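Long-range contact in carbohydrate kinase, FGGY (PDB 3IFR), which probably phosphorylates D-xylulose with ATP, the reaction of an FGGY-family carbohydrate kinase: residues D339-F347 with A359-S367. Sequence-based numbering, arbitrary orientation.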
loop_
_atom_site.group_PDB
_atom_site.type_symbol
_atom_site.label_atom_id
_atom_site.label_comp_id
_atom_site.label_asym_id
_atom_site.label_seq_id
_atom_site.Cartn_x
_atom_site.Cartn_y
_atom_site.Cartn_z
ATOM N N ASP A 339 -5.333 -12.847 -30.725
ATOM C CA ASP A 339 -6.193 -13.129 -31.882
ATOM C C ASP A 339 -7.525 -12.422 -31.749
ATOM O O ASP A 339 -8.571 -13.014 -32.014
ATOM C CB ASP A 339 -6.410 -14.648 -32.040
ATOM C CG ASP A 339 -5.232 -15.344 -32.735
ATOM O OD1 ASP A 339 -4.995 -15.063 -33.930
ATOM O OD2 ASP A 339 -4.547 -16.174 -32.102
ATOM N N GLY A 340 -7.488 -11.164 -31.312
ATOM C CA GLY A 340 -8.691 -10.347 -31.298
ATOM C C GLY A 340 -9.511 -10.405 -30.024
ATOM O O GLY A 340 -10.560 -9.774 -29.931
ATOM N N LEU A 341 -9.039 -11.156 -29.037
ATOM C CA LEU A 341 -9.646 -11.165 -27.719
ATOM C C LEU A 341 -9.374 -9.812 -27.079
ATOM O O LEU A 341 -8.274 -9.270 -27.230
ATOM C CB LEU A 341 -9.028 -12.258 -26.852
ATOM C CG LEU A 341 -9.702 -13.627 -26.904
ATOM C CD1 LEU A 341 -9.235 -14.531 -25.782
ATOM C CD2 LEU A 341 -11.163 -13.390 -26.737
ATOM N N VAL A 342 -10.371 -9.256 -26.390
ATOM C CA VAL A 342 -10.151 -8.049 -25.608
ATOM C C VAL A 342 -10.833 -8.235 -24.280
ATOM O O VAL A 342 -12.024 -8.489 -24.249
ATOM C CB VAL A 342 -10.760 -6.799 -26.281
ATOM C CG1 VAL A 342 -10.338 -5.552 -25.532
ATOM C CG2 VAL A 342 -10.346 -6.714 -27.728
ATOM N N CYS A 343 -10.093 -8.085 -23.189
ATOM C CA CYS A 343 -10.653 -8.233 -21.849
ATOM C C CYS A 343 -10.631 -6.925 -21.003
ATOM O O CYS A 343 -9.625 -6.210 -20.963
ATOM C CB CYS A 343 -9.939 -9.385 -21.133
ATOM S SG CYS A 343 -10.067 -9.450 -19.350
ATOM N N LEU A 344 -11.757 -6.606 -20.362
ATOM C CA LEU A 344 -11.771 -5.629 -19.295
ATOM C C LEU A 344 -11.701 -6.370 -17.973
ATOM O O LEU A 344 -12.563 -7.196 -17.676
ATOM C CB LEU A 344 -13.056 -4.821 -19.343
ATOM C CG LEU A 344 -13.235 -4.024 -20.621
ATOM C CD1 LEU A 344 -14.623 -3.452 -20.642
ATOM C CD2 LEU A 344 -12.173 -2.912 -20.723
ATOM N N PRO A 345 -10.698 -6.053 -17.142
ATOM C CA PRO A 345 -10.438 -6.850 -15.933
ATOM C C PRO A 345 -11.044 -6.276 -14.665
ATOM O O PRO A 345 -10.382 -6.334 -13.628
ATOM C CB PRO A 345 -8.916 -6.766 -15.799
ATOM C CG PRO A 345 -8.519 -5.498 -16.607
ATOM C CD PRO A 345 -9.725 -4.961 -17.303
ATOM N N TYR A 346 -12.269 -5.767 -14.718
ATOM C CA TYR A 346 -12.887 -5.149 -13.540
ATOM C C TYR A 346 -13.906 -6.036 -12.776
ATOM O O TYR A 346 -15.110 -5.724 -12.684
ATOM C CB TYR A 346 -13.469 -3.791 -13.937
ATOM C CG TYR A 346 -12.533 -2.981 -14.833
ATOM C CD1 TYR A 346 -11.212 -2.745 -14.463
ATOM C CD2 TYR A 346 -12.973 -2.463 -16.045
ATOM C CE1 TYR A 346 -10.360 -2.013 -15.271
ATOM C CE2 TYR A 346 -12.126 -1.738 -16.871
ATOM C CZ TYR A 346 -10.820 -1.516 -16.480
ATOM O OH TYR A 346 -9.980 -0.783 -17.292
ATOM N N PHE A 347 -13.395 -7.113 -12.182
ATOM C CA PHE A 347 -14.219 -8.107 -11.502
ATOM C C PHE A 347 -14.812 -7.674 -10.154
ATOM O O PHE A 347 -15.828 -8.233 -9.697
ATOM C CB PHE A 347 -13.431 -9.410 -11.370
ATOM C CG PHE A 347 -12.899 -9.920 -12.685
ATOM C CD1 PHE A 347 -13.727 -10.632 -13.557
ATOM C CD2 PHE A 347 -11.592 -9.672 -13.056
ATOM C CE1 PHE A 347 -13.256 -11.100 -14.769
ATOM C CE2 PHE A 347 -11.103 -10.142 -14.260
ATOM C CZ PHE A 347 -11.936 -10.853 -15.131
ATOM N N ALA A 359 -18.002 -1.202 -13.146
ATOM C CA ALA A 359 -17.806 -1.872 -14.377
ATOM C C ALA A 359 -17.597 -3.326 -13.993
ATOM O O ALA A 359 -17.325 -3.605 -12.858
ATOM C CB ALA A 359 -16.602 -1.329 -15.002
ATOM N N SER A 360 -17.723 -4.245 -14.916
ATOM C CA SER A 360 -17.516 -5.612 -14.531
ATOM C C SER A 360 -16.648 -6.320 -15.509
ATOM O O SER A 360 -16.483 -5.866 -16.589
ATOM C CB SER A 360 -18.840 -6.286 -14.472
ATOM O OG SER A 360 -19.510 -5.949 -15.625
ATOM N N GLY A 361 -16.087 -7.432 -15.116
ATOM C CA GLY A 361 -15.238 -8.233 -15.996
ATOM C C GLY A 361 -15.884 -8.451 -17.351
ATOM O O GLY A 361 -17.070 -8.800 -17.440
ATOM N N THR A 362 -15.122 -8.188 -18.410
ATOM C CA THR A 362 -15.623 -8.409 -19.763
ATOM C C THR A 362 -14.647 -9.177 -20.671
ATOM O O THR A 362 -13.476 -8.864 -20.714
ATOM C CB THR A 362 -15.968 -7.073 -20.387
ATOM O OG1 THR A 362 -16.847 -6.379 -19.494
ATOM C CG2 THR A 362 -16.634 -7.260 -21.732
ATOM N N PHE A 363 -15.124 -10.188 -21.378
ATOM C CA PHE A 363 -14.327 -10.778 -22.434
ATOM C C PHE A 363 -15.100 -10.626 -23.705
ATOM O O PHE A 363 -16.285 -10.903 -23.728
ATOM C CB PHE A 363 -14.070 -12.260 -22.197
ATOM C CG PHE A 363 -13.050 -12.530 -21.141
ATOM C CD1 PHE A 363 -11.732 -12.688 -21.468
ATOM C CD2 PHE A 363 -13.418 -12.654 -19.822
ATOM C CE1 PHE A 363 -10.797 -12.963 -20.504
ATOM C CE2 PHE A 363 -12.468 -12.913 -18.866
ATOM C CZ PHE A 363 -11.148 -13.061 -19.222
ATOM N N THR A 364 -14.431 -10.202 -24.766
ATOM C CA THR A 364 -15.121 -9.939 -26.012
ATOM C C THR A 364 -14.231 -10.313 -27.187
ATOM O O THR A 364 -13.028 -10.439 -27.028
ATOM C CB THR A 364 -15.511 -8.486 -26.103
ATOM O OG1 THR A 364 -16.478 -8.346 -27.139
ATOM C CG2 THR A 364 -14.277 -7.632 -26.410
ATOM N N GLY A 365 -14.816 -10.500 -28.362
ATOM C CA GLY A 365 -14.042 -10.900 -29.527
ATOM C C GLY A 365 -13.803 -12.400 -29.545
ATOM O O GLY A 365 -12.923 -12.873 -30.263
ATOM N N LEU A 366 -14.574 -13.139 -28.738
ATOM C CA LEU A 366 -14.450 -14.589 -28.656
ATOM C C LEU A 366 -14.958 -15.302 -29.901
ATOM O O LEU A 366 -15.965 -14.893 -30.494
ATOM C CB LEU A 366 -15.207 -15.143 -27.448
ATOM C CG LEU A 366 -14.609 -14.785 -26.096
ATOM C CD1 LEU A 366 -15.692 -14.942 -25.059
ATOM C CD2 LEU A 366 -13.414 -15.656 -25.783
ATOM N N SER A 367 -14.286 -16.402 -30.252
ATOM C CA SER A 367 -14.690 -17.230 -31.365
ATOM C C SER A 367 -14.356 -18.650 -30.986
ATOM O O SER A 367 -13.531 -18.877 -30.089
ATOM C CB SER A 367 -13.846 -16.883 -32.578
ATOM O OG SER A 367 -12.676 -17.678 -32.549
#
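Val342 and Thr364 form one hydrogen-bonded pair of a short two-stranded antiparallel sheet, and Leu344 and Thr362 form the other. Four backbone bonds join strands 342-344 and 362-364. The straightest runs from Thr362 N to Leu344 O, with an N-H...O angle of 169°. Between these pairs, Cys343 and Phe363 face each other as a non-hydrogen-bonded pair. The Cys343 side chain can be followed outward. Its CB lies 3.7 Å from Phe363 CE1 and also touches Thr362 O. Its SG stands anti to the backbone N (chi1 162°), over one face of the Phe363 ring and 4.0 Å from the centroid. This is a sulfur-aromatic contact, offset toward the rim. Phe363 CE2 also meets the edge of the Phe347 ring, near that ring's plane. On the other sheet face, Leu344 and Thr362 lie side by side, with CB to CB 3.8 Å. Thr362 OG1 reaches back to the loop just before its strand and donates to Ser360 O at 3.0 Å. A valine here would probably leave Ser360 O without its hydroxyl donor. Beside Thr362, Gly361 CA packs 3.7 Å from Phe347 CE1, where a side chain would clash. The two-stranded sheet lies between helix 372-397 and the C-terminal helix 475-496. Cys343, on the face it shares with Phe363, meets the first; Val342 and Thr364, on the other face, meet the second. Flanking the strands, Leu341 and Leu366 also touch helix 372-397, and Tyr346 touches helix 475-496.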